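Long-range contacts in nadb-ler3 (Gallus gallus, PDB 3WXB), which reduces carbonyl compounds with NAD(P)H as a short-chain dehydrogenase/reductase, and binds NADPH in a Rossmann fold: residues L86-I94 with T138-L147; N176-L187 with Y198-T209. One frame throughout, in Å; residues are numbered along the deposited sequence.

From the N terminus the chain lays down strands 28-31, 55-60 and 81-85 of a parallel Rossmann sheet, and contact 1 begins at the end of the third. It closes when residues 138-147 of helix 130-160 return against 86-94, a loop that takes in strand 112-115. Only afterwards does contact 2 open, at strand 173-177, and it closes a short loop on helix 196-216; the two follow in series, neither nested nor crossed. Their centres lie about 17 Å apart, yet helices 130-160 and 196-216 meet directly, Asn140 ND2 lying 3.0 Å from Ser201 OG. Contact 1 borders the adenine of NADPH, contact 2 its nicotinamide riboside.

Contact 1. Residues L86-I94 with T138-L147; sequences LEVTDPASI and TTNTIAPLLL. With NDP (NADPH dihydro-nicotinamide-adenine-dinucleotide phosphate), chain C.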
loop_
_atom_site.group_PDB
_atom_site.type_symbol
_atom_site.label_atom_id
_atom_site.label_comp_id
_atom_site.label_asym_id
_atom_site.label_seq_id
_atom_site.Cartn_x
_atom_site.Cartn_y
_atom_site.Cartn_z
ATOM N N LEU A 86 -12.832 3.970 20.617
ATOM C CA LEU A 86 -12.608 3.227 19.366
ATOM C C LEU A 86 -11.195 2.641 19.319
ATOM O O LEU A 86 -10.219 3.355 19.496
ATOM C CB LEU A 86 -12.820 4.157 18.128
ATOM C CG LEU A 86 -12.535 3.592 16.707
ATOM C CD1 LEU A 86 -13.354 2.380 16.371
ATOM C CD2 LEU A 86 -12.721 4.698 15.565
ATOM N N GLU A 87 -11.121 1.354 19.046
ATOM C CA GLU A 87 -9.857 0.675 18.759
ATOM C C GLU A 87 -9.982 0.376 17.250
ATOM O O GLU A 87 -10.771 -0.490 16.814
ATOM C CB GLU A 87 -9.723 -0.600 19.642
ATOM C CG GLU A 87 -8.670 -1.625 19.167
ATOM C CD GLU A 87 -7.339 -0.986 18.849
ATOM O OE1 GLU A 87 -6.713 -0.409 19.749
ATOM O OE2 GLU A 87 -6.911 -1.063 17.657
ATOM N N VAL A 88 -9.223 1.119 16.438
ATOM C CA VAL A 88 -9.416 1.022 14.972
ATOM C C VAL A 88 -9.059 -0.348 14.363
ATOM O O VAL A 88 -9.567 -0.678 13.264
ATOM C CB VAL A 88 -8.736 2.218 14.140
ATOM C CG1 VAL A 88 -9.023 3.567 14.809
ATOM C CG2 VAL A 88 -7.257 2.006 14.028
ATOM N N THR A 89 -8.226 -1.153 15.053
ATOM C CA THR A 89 -7.929 -2.480 14.521
ATOM C C THR A 89 -8.969 -3.548 14.801
ATOM O O THR A 89 -8.834 -4.688 14.316
ATOM C CB THR A 89 -6.565 -3.029 14.988
ATOM O OG1 THR A 89 -6.574 -3.206 16.419
ATOM C CG2 THR A 89 -5.475 -2.092 14.558
ATOM N N ASP A 90 -10.007 -3.196 15.553
ATOM C CA ASP A 90 -11.004 -4.194 16.009
ATOM C C ASP A 90 -12.313 -3.955 15.265
ATOM O O ASP A 90 -12.967 -2.950 15.537
ATOM C CB ASP A 90 -11.213 -4.019 17.528
ATOM C CG ASP A 90 -12.204 -5.057 18.139
ATOM O OD1 ASP A 90 -12.814 -5.824 17.404
ATOM O OD2 ASP A 90 -12.376 -5.051 19.376
ATOM N N PRO A 91 -12.703 -4.854 14.330
ATOM C CA PRO A 91 -13.983 -4.600 13.611
ATOM C C PRO A 91 -15.186 -4.401 14.540
ATOM O O PRO A 91 -16.067 -3.602 14.233
ATOM C CB PRO A 91 -14.164 -5.834 12.714
ATOM C CG PRO A 91 -12.713 -6.490 12.653
ATOM C CD PRO A 91 -12.019 -6.100 13.905
ATOM N N ALA A 92 -15.210 -5.084 15.681
ATOM C CA ALA A 92 -16.328 -4.960 16.627
ATOM C C ALA A 92 -16.396 -3.583 17.244
ATOM O O ALA A 92 -17.495 -3.053 17.462
ATOM C CB ALA A 92 -16.266 -6.126 17.776
ATOM N N SER A 93 -15.243 -2.987 17.514
ATOM C CA SER A 93 -15.163 -1.640 18.072
ATOM C C SER A 93 -15.533 -0.577 17.001
ATOM O O SER A 93 -16.184 0.454 17.312
ATOM C CB SER A 93 -13.767 -1.387 18.573
ATOM O OG SER A 93 -13.657 -0.101 19.134
ATOM N N ILE A 94 -15.123 -0.809 15.771
ATOM C CA ILE A 94 -15.563 -0.024 14.626
ATOM C C ILE A 94 -17.075 -0.102 14.497
ATOM O O ILE A 94 -17.750 0.881 14.370
ATOM C CB ILE A 94 -14.947 -0.536 13.314
ATOM C CG1 ILE A 94 -13.438 -0.293 13.318
ATOM C CG2 ILE A 94 -15.584 0.096 12.142
ATOM C CD1 ILE A 94 -12.707 -0.857 12.165
ATOM N N THR A 138 -2.720 -3.202 9.117
ATOM C CA THR A 138 -4.079 -3.181 9.587
ATOM C C THR A 138 -4.511 -1.847 10.212
ATOM O O THR A 138 -5.622 -1.413 9.996
ATOM C CB THR A 138 -4.601 -4.477 10.338
ATOM O OG1 THR A 138 -5.098 -4.159 11.634
ATOM C CG2 THR A 138 -3.707 -5.592 10.257
ATOM N N THR A 139 -3.643 -1.205 10.963
ATOM C CA THR A 139 -3.946 0.111 11.555
ATOM C C THR A 139 -4.016 1.276 10.494
ATOM O O THR A 139 -4.913 2.144 10.540
ATOM C CB THR A 139 -2.836 0.523 12.534
ATOM O OG1 THR A 139 -2.711 -0.488 13.556
ATOM C CG2 THR A 139 -3.132 1.864 13.198
ATOM N N ASN A 140 -3.044 1.289 9.589
ATOM C CA ASN A 140 -2.900 2.416 8.641
ATOM C C ASN A 140 -3.717 2.302 7.396
ATOM O O ASN A 140 -3.992 3.305 6.708
ATOM C CB ASN A 140 -1.409 2.618 8.293
ATOM C CG ASN A 140 -0.615 3.165 9.460
ATOM O OD1 ASN A 140 -1.160 3.374 10.571
ATOM N ND2 ASN A 140 0.672 3.430 9.239
ATOM N N THR A 141 -4.073 1.090 7.033
ATOM C CA THR A 141 -4.704 0.875 5.727
ATOM C C THR A 141 -6.013 0.183 5.838
ATOM O O THR A 141 -7.017 0.657 5.299
ATOM C CB THR A 141 -3.789 0.050 4.748
ATOM O OG1 THR A 141 -2.456 0.574 4.762
ATOM C CG2 THR A 141 -4.371 0.073 3.318
ATOM N N ILE A 142 -6.051 -0.954 6.549
ATOM C CA ILE A 142 -7.326 -1.675 6.617
ATOM C C ILE A 142 -8.356 -0.896 7.479
ATOM O O ILE A 142 -9.529 -0.835 7.116
ATOM C CB ILE A 142 -7.158 -3.147 7.191
ATOM C CG1 ILE A 142 -6.219 -3.972 6.294
ATOM C CG2 ILE A 142 -8.550 -3.836 7.373
ATOM C CD1 ILE A 142 -5.892 -5.484 6.831
ATOM N N ALA A 143 -7.933 -0.328 8.597
ATOM C CA ALA A 143 -8.873 0.382 9.466
ATOM C C ALA A 143 -9.538 1.584 8.697
ATOM O O ALA A 143 -10.737 1.785 8.813
ATOM C CB ALA A 143 -8.186 0.891 10.656
ATOM N N PRO A 144 -8.755 2.366 7.909
ATOM C CA PRO A 144 -9.487 3.443 7.150
ATOM C C PRO A 144 -10.481 2.872 6.218
ATOM O O PRO A 144 -11.557 3.448 6.103
ATOM C CB PRO A 144 -8.348 4.173 6.393
ATOM C CG PRO A 144 -7.258 4.126 7.454
ATOM C CD PRO A 144 -7.316 2.654 7.916
ATOM N N LEU A 145 -10.182 1.725 5.583
ATOM C CA LEU A 145 -11.174 1.077 4.752
ATOM C C LEU A 145 -12.470 0.700 5.525
ATOM O O LEU A 145 -13.609 0.971 5.086
ATOM C CB LEU A 145 -10.576 -0.157 4.061
ATOM C CG LEU A 145 -11.601 -1.078 3.478
ATOM C CD1 LEU A 145 -12.123 -0.527 2.120
ATOM C CD2 LEU A 145 -11.036 -2.495 3.318
ATOM N N LEU A 146 -12.283 -0.000 6.645
ATOM C CA LEU A 146 -13.387 -0.540 7.444
ATOM C C LEU A 146 -14.232 0.560 8.057
ATOM O O LEU A 146 -15.472 0.463 8.088
ATOM C CB LEU A 146 -12.809 -1.391 8.592
ATOM C CG LEU A 146 -12.580 -2.891 8.384
ATOM C CD1 LEU A 146 -12.449 -3.378 7.009
ATOM C CD2 LEU A 146 -11.483 -3.441 9.302
ATOM N N LEU A 147 -13.561 1.595 8.508
ATOM C CA LEU A 147 -14.242 2.777 9.063
ATOM C C LEU A 147 -15.096 3.475 7.969
ATOM O O LEU A 147 -16.256 3.834 8.205
ATOM C CB LEU A 147 -13.237 3.716 9.675
ATOM C CG LEU A 147 -12.736 3.248 11.053
ATOM C CD1 LEU A 147 -11.375 3.870 11.395
ATOM C CD2 LEU A 147 -13.776 3.628 12.190
HETATM P PA NDP C . 0.787 10.359 16.991
HETATM O O1A NDP C . 1.648 9.151 17.166
HETATM O O2A NDP C . 1.177 11.526 17.675
HETATM O O5B NDP C . -0.636 10.083 17.356
HETATM C C5B NDP C . -1.212 8.806 16.962
HETATM C C4B NDP C . -2.674 8.875 17.235
HETATM O O4B NDP C . -3.406 7.696 16.586
HETATM C C3B NDP C . -3.015 8.754 18.740
HETATM O O3B NDP C . -4.339 9.417 18.895
HETATM C C2B NDP C . -3.209 7.236 18.898
HETATM O O2B NDP C . -3.982 6.859 20.058
HETATM C C1B NDP C . -4.012 6.900 17.611
HETATM N N9A NDP C . -3.886 5.379 17.292
HETATM C C8A NDP C . -2.801 4.633 16.968
HETATM N N7A NDP C . -3.197 3.354 16.818
HETATM C C5A NDP C . -4.468 3.269 17.176
HETATM C C6A NDP C . -5.327 2.236 17.218
HETATM N N6A NDP C . -4.881 1.004 16.910
HETATM N N1A NDP C . -6.612 2.439 17.551
HETATM C C2A NDP C . -7.070 3.707 17.809
HETATM N N3A NDP C . -6.165 4.760 17.784
HETATM C C4A NDP C . -4.907 4.523 17.428
HETATM O O3 NDP C . 0.763 10.541 15.359
HETATM P PN NDP C . 0.524 11.951 14.606
HETATM O O1N NDP C . 1.834 12.507 14.292
HETATM O O2N NDP C . -0.510 12.751 15.289
HETATM O O5D NDP C . -0.059 11.306 13.226
HETATM C C5D NDP C . -1.450 11.285 12.850
HETATM C C4D NDP C . -1.532 10.874 11.371
HETATM O O4D NDP C . -0.717 11.744 10.601
HETATM C C3D NDP C . -0.898 9.462 11.214
HETATM O O3D NDP C . -1.738 8.781 10.288
HETATM C C2D NDP C . 0.441 9.693 10.643
HETATM O O2D NDP C . 0.887 8.588 9.860
HETATM C C1D NDP C . 0.211 10.926 9.800
HETATM N N1N NDP C . 1.484 11.647 9.537
HETATM C C2N NDP C . 2.252 12.232 10.555
HETATM C C3N NDP C . 3.440 12.902 10.245
HETATM C C7N NDP C . 4.216 13.555 11.221
HETATM O O7N NDP C . 5.270 14.100 10.887
HETATM N N7N NDP C . 3.690 13.660 12.482
HETATM C C4N NDP C . 3.899 12.944 8.912
HETATM C C5N NDP C . 3.168 12.360 7.870
HETATM C C6N NDP C . 1.973 11.683 8.162
HETATM P P2B NDP C . -3.220 6.487 21.477
HETATM O O1X NDP C . -4.293 5.634 22.009
HETATM O O2X NDP C . -2.979 7.822 22.045
HETATM O O3X NDP C . -2.006 5.735 21.062
#
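Val88 packs against Ala143 where the turn after strand 81-85 meets helix 130-160, beneath the adenine of NADPH in this Rossmann fold. A short branched residue suits the site. Its CB lies 3.8 Å from Ala143 CB, with Leu147 CD1 a little farther off; CG1 turns to the adenine, 3.6 Å from C2A; CG2 divides its contacts between adenine N1A and Ala143 CB. CG2 reaches both because it stands between the backbone N and the carbonyl carbon (chi1 -45°). A helix methyl is small enough for the turn's backbone to come near: Val88 O lies 3.3 Å from Ala143 CB.

Farther from the adenine, toward helix 91-105, the side chains that meet are all apolar. Leu86 and Leu147 meet tip to tip, CD2 to CD2 at 3.7 Å, while Ile94 crosses Leu146 at about a right angle with CD1 3.6 Å from Leu146 CB. Pro91 and Leu146 pack on Leu130 of the second subunit. At the other end Thr89 lays its methyl CG2 3.3 Å from Thr139 OG1, a hydroxyl already bonded to Glu135 O.

The polar groups of Glu87 and the Val88 backbone serve the cofactor. Glu87 OE2 accepts from adenine N6A at 3.0 Å, from Thr89 N on the anti side and, in a very short bond, from Thr89 OG1, three donors in all; OE1 salt-bridges Arg61. Val88 N donates to N1A at 3.1 Å. No hydrogen bond joins the segments, so their union rests on van der Waals contact, mostly between hydrocarbon groups, while directed bonds from 86-94 recognise the adenine.

Contact 2. Residues N176-L187 with Y198-T209; sequences NISSTAGSIQDL and YRCSKAALNMLT. With NDP (NADPH dihydro-nicotinamide-adenine-dinucleotide phosphate), chain C; EDO (1,2-ethanediol), chain D.
Tyr198 and Lys202 form the YxxxK motif of the short-chain dehydrogenases, one turn apart on helix 196-216, and Ser179 faces them from the loop after strand 173-177, consistent with the family's catalytic serine.

Hydrogen bonds to the cofactor start at Tyr198 OH, 2.6 Å from ribose O2D of NADPH; an ethanediol bonds to both Tyr198 OH and Ser179 OG. Lys202 CG covers one face of the tyrosine ring over its centre; bent at chi2 (-64°), the lysine chain carries NZ to ribose O3D at 2.9 Å and to Ile177 O, met in the carbonyl plane. With an alanine at this position, O3D and Ile177 O would probably lose their shared donor, and the tyrosine ring the methylene packed over its centre.

Between loop and helix, Ser178 OG and Asn206 OD1 pair directly in a very short bond. Arg199 NH1 gives a weak one to the backbone carbonyl Ala181 O; the guanidinium is held mainly by the carbonyls of Gln194, Gly193 and Tyr188. A water donates to Gly182 O and accepts from Asn206 ND2, themselves too far apart (4.0 Å) to bond. Apolar contact is tight at Gly182, where CA lies 3.7 Å from Lys202 CB and a side chain would clash.

At the far end Asn176 OD1 accepts from Asn115 ND2, while Asn176 ND2 donates nearly in its amide plane to Thr209 OG1, 2.9 Å away at 167°.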
loop_
_atom_site.group_PDB
_atom_site.type_symbol
_atom_site.label_atom_id
_atom_site.label_comp_id
_atom_site.label_asym_id
_atom_site.label_seq_id
_atom_site.Cartn_x
_atom_site.Cartn_y
_atom_site.Cartn_z
ATOM N N ASN A 176 -8.250 10.894 4.137
ATOM C CA ASN A 176 -7.231 9.987 4.630
ATOM C C ASN A 176 -5.899 10.650 4.892
ATOM O O ASN A 176 -5.295 11.129 3.978
ATOM C CB ASN A 176 -7.101 8.808 3.702
ATOM C CG ASN A 176 -8.316 7.990 3.676
ATOM O OD1 ASN A 176 -8.937 7.828 4.663
ATOM N ND2 ASN A 176 -8.686 7.522 2.536
ATOM N N ILE A 177 -5.450 10.679 6.147
ATOM C CA ILE A 177 -4.189 11.355 6.441
ATOM C C ILE A 177 -3.028 10.392 6.086
ATOM O O ILE A 177 -2.765 9.416 6.835
ATOM C CB ILE A 177 -4.080 11.803 7.900
ATOM C CG1 ILE A 177 -5.318 12.613 8.311
ATOM C CG2 ILE A 177 -2.735 12.586 8.119
ATOM C CD1 ILE A 177 -5.498 13.959 7.446
ATOM N N SER A 178 -2.299 10.709 5.020
ATOM C CA SER A 178 -1.315 9.814 4.463
ATOM C C SER A 178 0.039 10.457 4.697
ATOM O O SER A 178 0.168 11.269 5.609
ATOM C CB SER A 178 -1.616 9.613 2.979
ATOM O OG SER A 178 -0.820 8.595 2.383
ATOM N N SER A 179 1.025 10.179 3.859
ATOM C CA SER A 179 2.372 10.702 4.062
ATOM C C SER A 179 3.132 10.612 2.754
ATOM O O SER A 179 2.975 9.639 2.012
ATOM C CB SER A 179 3.159 9.849 5.085
ATOM O OG SER A 179 4.416 10.463 5.269
ATOM N N THR A 180 3.987 11.578 2.482
ATOM C CA THR A 180 4.913 11.489 1.344
ATOM C C THR A 180 6.017 10.474 1.650
ATOM O O THR A 180 6.752 10.072 0.739
ATOM C CB THR A 180 5.580 12.865 0.972
ATOM O OG1 THR A 180 6.093 13.486 2.151
ATOM C CG2 THR A 180 4.583 13.814 0.323
ATOM N N ALA A 181 6.114 10.004 2.900
ATOM C CA ALA A 181 6.944 8.795 3.161
ATOM C C ALA A 181 6.353 7.620 2.386
ATOM O O ALA A 181 7.103 6.734 2.020
ATOM C CB ALA A 181 7.001 8.456 4.656
ATOM N N GLY A 182 5.036 7.653 2.100
ATOM C CA GLY A 182 4.340 6.641 1.302
ATOM C C GLY A 182 4.365 6.930 -0.186
ATOM O O GLY A 182 3.738 6.223 -0.988
ATOM N N SER A 183 5.045 8.008 -0.566
ATOM C CA SER A 183 5.190 8.328 -1.985
ATOM C C SER A 183 6.289 7.441 -2.601
ATOM O O SER A 183 7.433 7.511 -2.202
ATOM C CB SER A 183 5.597 9.826 -2.175
ATOM O OG SER A 183 5.998 10.006 -3.522
ATOM N N ILE A 184 5.949 6.665 -3.600
ATOM C CA ILE A 184 6.952 5.763 -4.205
ATOM C C ILE A 184 8.026 6.567 -4.901
ATOM O O ILE A 184 9.276 6.294 -4.800
ATOM C CB ILE A 184 6.295 4.729 -5.115
ATOM C CG1 ILE A 184 5.179 4.022 -4.337
ATOM C CG2 ILE A 184 7.400 3.715 -5.691
ATOM C CD1 ILE A 184 4.378 3.144 -5.205
ATOM N N GLN A 185 7.558 7.599 -5.596
ATOM C CA GLN A 185 8.498 8.516 -6.267
ATOM C C GLN A 185 9.381 9.294 -5.329
ATOM O O GLN A 185 10.584 9.390 -5.576
ATOM C CB GLN A 185 7.704 9.472 -7.179
ATOM C CG GLN A 185 8.563 10.532 -7.923
ATOM C CD GLN A 185 7.686 11.293 -8.937
ATOM O OE1 GLN A 185 7.855 12.489 -9.113
ATOM N NE2 GLN A 185 6.758 10.619 -9.553
ATOM N N ASP A 186 8.827 9.906 -4.287
ATOM C CA ASP A 186 9.624 10.838 -3.431
ATOM C C ASP A 186 10.350 10.144 -2.281
ATOM O O ASP A 186 11.465 10.509 -1.948
ATOM C CB ASP A 186 8.748 11.962 -2.814
ATOM C CG ASP A 186 8.255 12.973 -3.893
ATOM O OD1 ASP A 186 8.704 12.894 -5.049
ATOM O OD2 ASP A 186 7.413 13.798 -3.554
ATOM N N LEU A 187 9.683 9.165 -1.674
ATOM C CA LEU A 187 10.298 8.377 -0.598
ATOM C C LEU A 187 10.853 9.295 0.466
ATOM O O LEU A 187 12.018 9.213 0.817
ATOM C CB LEU A 187 11.439 7.538 -1.176
ATOM C CG LEU A 187 11.618 6.041 -0.922
ATOM C CD1 LEU A 187 13.051 5.618 -0.608
ATOM C CD2 LEU A 187 10.599 5.405 -0.070
ATOM N N TYR A 198 5.618 1.141 7.555
ATOM C CA TYR A 198 4.888 2.438 7.457
ATOM C C TYR A 198 4.721 2.910 5.984
ATOM O O TYR A 198 3.608 3.204 5.574
ATOM C CB TYR A 198 5.621 3.477 8.216
ATOM C CG TYR A 198 4.939 4.849 8.251
ATOM C CD1 TYR A 198 3.865 5.085 9.110
ATOM C CD2 TYR A 198 5.407 5.905 7.467
ATOM C CE1 TYR A 198 3.235 6.380 9.216
ATOM C CE2 TYR A 198 4.793 7.214 7.575
ATOM C CZ TYR A 198 3.731 7.409 8.438
ATOM O OH TYR A 198 3.125 8.619 8.562
ATOM N N ARG A 199 5.810 2.892 5.200
ATOM C CA ARG A 199 5.827 3.372 3.806
ATOM C C ARG A 199 4.890 2.539 2.943
ATOM O O ARG A 199 4.100 3.046 2.121
ATOM C CB ARG A 199 7.285 3.393 3.223
ATOM C CG ARG A 199 8.253 4.248 4.012
ATOM C CD ARG A 199 9.592 4.298 3.308
ATOM N NE ARG A 199 10.461 5.168 4.073
ATOM C CZ ARG A 199 10.541 6.492 3.903
ATOM N NH1 ARG A 199 9.822 7.122 2.923
ATOM N NH2 ARG A 199 11.345 7.191 4.683
ATOM N N CYS A 200 4.981 1.220 3.093
ATOM C CA CYS A 200 4.098 0.327 2.300
ATOM C C CYS A 200 2.640 0.582 2.684
ATOM O O CYS A 200 1.734 0.627 1.753
ATOM C CB CYS A 200 4.451 -1.181 2.544
ATOM S SG CYS A 200 6.020 -1.611 1.806
ATOM N N SER A 201 2.345 0.749 3.980
ATOM C CA SER A 201 0.957 1.024 4.391
ATOM C C SER A 201 0.436 2.384 3.849
ATOM O O SER A 201 -0.726 2.497 3.556
ATOM C CB SER A 201 0.766 1.027 5.910
ATOM O OG SER A 201 1.301 2.167 6.573
ATOM N N LYS A 202 1.307 3.388 3.775
ATOM C CA LYS A 202 0.844 4.721 3.253
ATOM C C LYS A 202 0.655 4.743 1.750
ATOM O O LYS A 202 -0.273 5.381 1.263
ATOM C CB LYS A 202 1.746 5.835 3.750
ATOM C CG LYS A 202 1.723 5.988 5.299
ATOM C CD LYS A 202 0.295 6.403 5.786
ATOM C CE LYS A 202 0.332 7.015 7.273
ATOM N NZ LYS A 202 -1.081 7.412 7.778
ATOM N N ALA A 203 1.512 4.036 1.002
ATOM C CA ALA A 203 1.256 3.858 -0.427
ATOM C C ALA A 203 -0.059 3.101 -0.662
ATOM O O ALA A 203 -0.839 3.473 -1.536
ATOM C CB ALA A 203 2.489 3.128 -1.161
ATOM N N ALA A 204 -0.345 2.077 0.158
ATOM C CA ALA A 204 -1.589 1.353 0.038
ATOM C C ALA A 204 -2.820 2.216 0.398
ATOM O O ALA A 204 -3.893 1.996 -0.176
ATOM C CB ALA A 204 -1.568 0.047 0.953
ATOM N N LEU A 205 -2.650 3.124 1.357
ATOM C CA LEU A 205 -3.693 4.058 1.753
ATOM C C LEU A 205 -3.935 5.041 0.565
ATOM O O LEU A 205 -5.065 5.458 0.342
ATOM C CB LEU A 205 -3.202 4.908 2.950
ATOM C CG LEU A 205 -4.202 5.937 3.546
ATOM C CD1 LEU A 205 -5.524 5.293 4.078
ATOM C CD2 LEU A 205 -3.569 6.765 4.676
ATOM N N ASN A 206 -2.865 5.445 -0.127
ATOM C CA ASN A 206 -3.060 6.319 -1.307
ATOM C C ASN A 206 -3.883 5.592 -2.349
ATOM O O ASN A 206 -4.812 6.152 -2.929
ATOM C CB ASN A 206 -1.726 6.775 -1.822
ATOM C CG ASN A 206 -1.060 7.752 -0.863
ATOM O OD1 ASN A 206 -1.712 8.255 0.074
ATOM N ND2 ASN A 206 0.186 8.103 -1.131
ATOM N N MET A 207 -3.550 4.309 -2.554
ATOM C CA MET A 207 -4.330 3.428 -3.373
ATOM C C MET A 207 -5.753 3.338 -2.925
ATOM O O MET A 207 -6.685 3.442 -3.771
ATOM C CB MET A 207 -3.673 2.014 -3.535
ATOM C CG MET A 207 -4.567 1.023 -4.336
ATOM S SD MET A 207 -5.058 1.621 -6.053
ATOM C CE MET A 207 -3.577 1.209 -6.967
ATOM N N LEU A 208 -5.965 3.088 -1.618
ATOM C CA LEU A 208 -7.335 2.991 -1.102
ATOM C C LEU A 208 -8.137 4.254 -1.436
ATOM O O LEU A 208 -9.293 4.165 -1.897
ATOM C CB LEU A 208 -7.331 2.794 0.406
ATOM C CG LEU A 208 -8.664 2.869 1.129
ATOM C CD1 LEU A 208 -9.698 1.745 0.591
ATOM C CD2 LEU A 208 -8.423 2.758 2.697
ATOM N N THR A 209 -7.515 5.391 -1.199
ATOM C CA THR A 209 -8.177 6.695 -1.393
ATOM C C THR A 209 -8.614 6.854 -2.869
ATOM O O THR A 209 -9.771 7.250 -3.160
ATOM C CB THR A 209 -7.243 7.820 -1.020
ATOM O OG1 THR A 209 -6.787 7.685 0.332
ATOM C CG2 THR A 209 -7.945 9.201 -1.124
HETATM P PA NDP C . 0.787 10.359 16.991
HETATM O O1A NDP C . 1.648 9.151 17.166
HETATM O O2A NDP C . 1.177 11.526 17.675
HETATM O O5B NDP C . -0.636 10.083 17.356
HETATM C C5B NDP C . -1.212 8.806 16.962
HETATM C C4B NDP C . -2.674 8.875 17.235
HETATM O O4B NDP C . -3.406 7.696 16.586
HETATM C C3B NDP C . -3.015 8.754 18.740
HETATM O O3B NDP C . -4.339 9.417 18.895
HETATM C C2B NDP C . -3.209 7.236 18.898
HETATM O O2B NDP C . -3.982 6.859 20.058
HETATM C C1B NDP C . -4.012 6.900 17.611
HETATM N N9A NDP C . -3.886 5.379 17.292
HETATM C C8A NDP C . -2.801 4.633 16.968
HETATM N N7A NDP C . -3.197 3.354 16.818
HETATM C C5A NDP C . -4.468 3.269 17.176
HETATM C C6A NDP C . -5.327 2.236 17.218
HETATM N N6A NDP C . -4.881 1.004 16.910
HETATM N N1A NDP C . -6.612 2.439 17.551
HETATM C C2A NDP C . -7.070 3.707 17.809
HETATM N N3A NDP C . -6.165 4.760 17.784
HETATM C C4A NDP C . -4.907 4.523 17.428
HETATM O O3 NDP C . 0.763 10.541 15.359
HETATM P PN NDP C . 0.524 11.951 14.606
HETATM O O1N NDP C . 1.834 12.507 14.292
HETATM O O2N NDP C . -0.510 12.751 15.289
HETATM O O5D NDP C . -0.059 11.306 13.226
HETATM C C5D NDP C . -1.450 11.285 12.850
HETATM C C4D NDP C . -1.532 10.874 11.371
HETATM O O4D NDP C . -0.717 11.744 10.601
HETATM C C3D NDP C . -0.898 9.462 11.214
HETATM O O3D NDP C . -1.738 8.781 10.288
HETATM C C2D NDP C . 0.441 9.693 10.643
HETATM O O2D NDP C . 0.887 8.588 9.860
HETATM C C1D NDP C . 0.211 10.926 9.800
HETATM N N1N NDP C . 1.484 11.647 9.537
HETATM C C2N NDP C . 2.252 12.232 10.555
HETATM C C3N NDP C . 3.440 12.902 10.245
HETATM C C7N NDP C . 4.216 13.555 11.221
HETATM O O7N NDP C . 5.270 14.100 10.887
HETATM N N7N NDP C . 3.690 13.660 12.482
HETATM C C4N NDP C . 3.899 12.944 8.912
HETATM C C5N NDP C . 3.168 12.360 7.870
HETATM C C6N NDP C . 1.973 11.683 8.162
HETATM P P2B NDP C . -3.220 6.487 21.477
HETATM O O1X NDP C . -4.293 5.634 22.009
HETATM O O2X NDP C . -2.979 7.822 22.045
HETATM O O3X NDP C . -2.006 5.735 21.062
HETATM C C1 EDO D . 6.573 10.497 9.553
HETATM O O1 EDO D . 7.885 9.906 9.806
HETATM C C2 EDO D . 6.547 11.001 8.104
HETATM O O2 EDO D . 5.363 10.313 7.611
HETATM O O HOH W 1 1.840 6.554 -2.860
#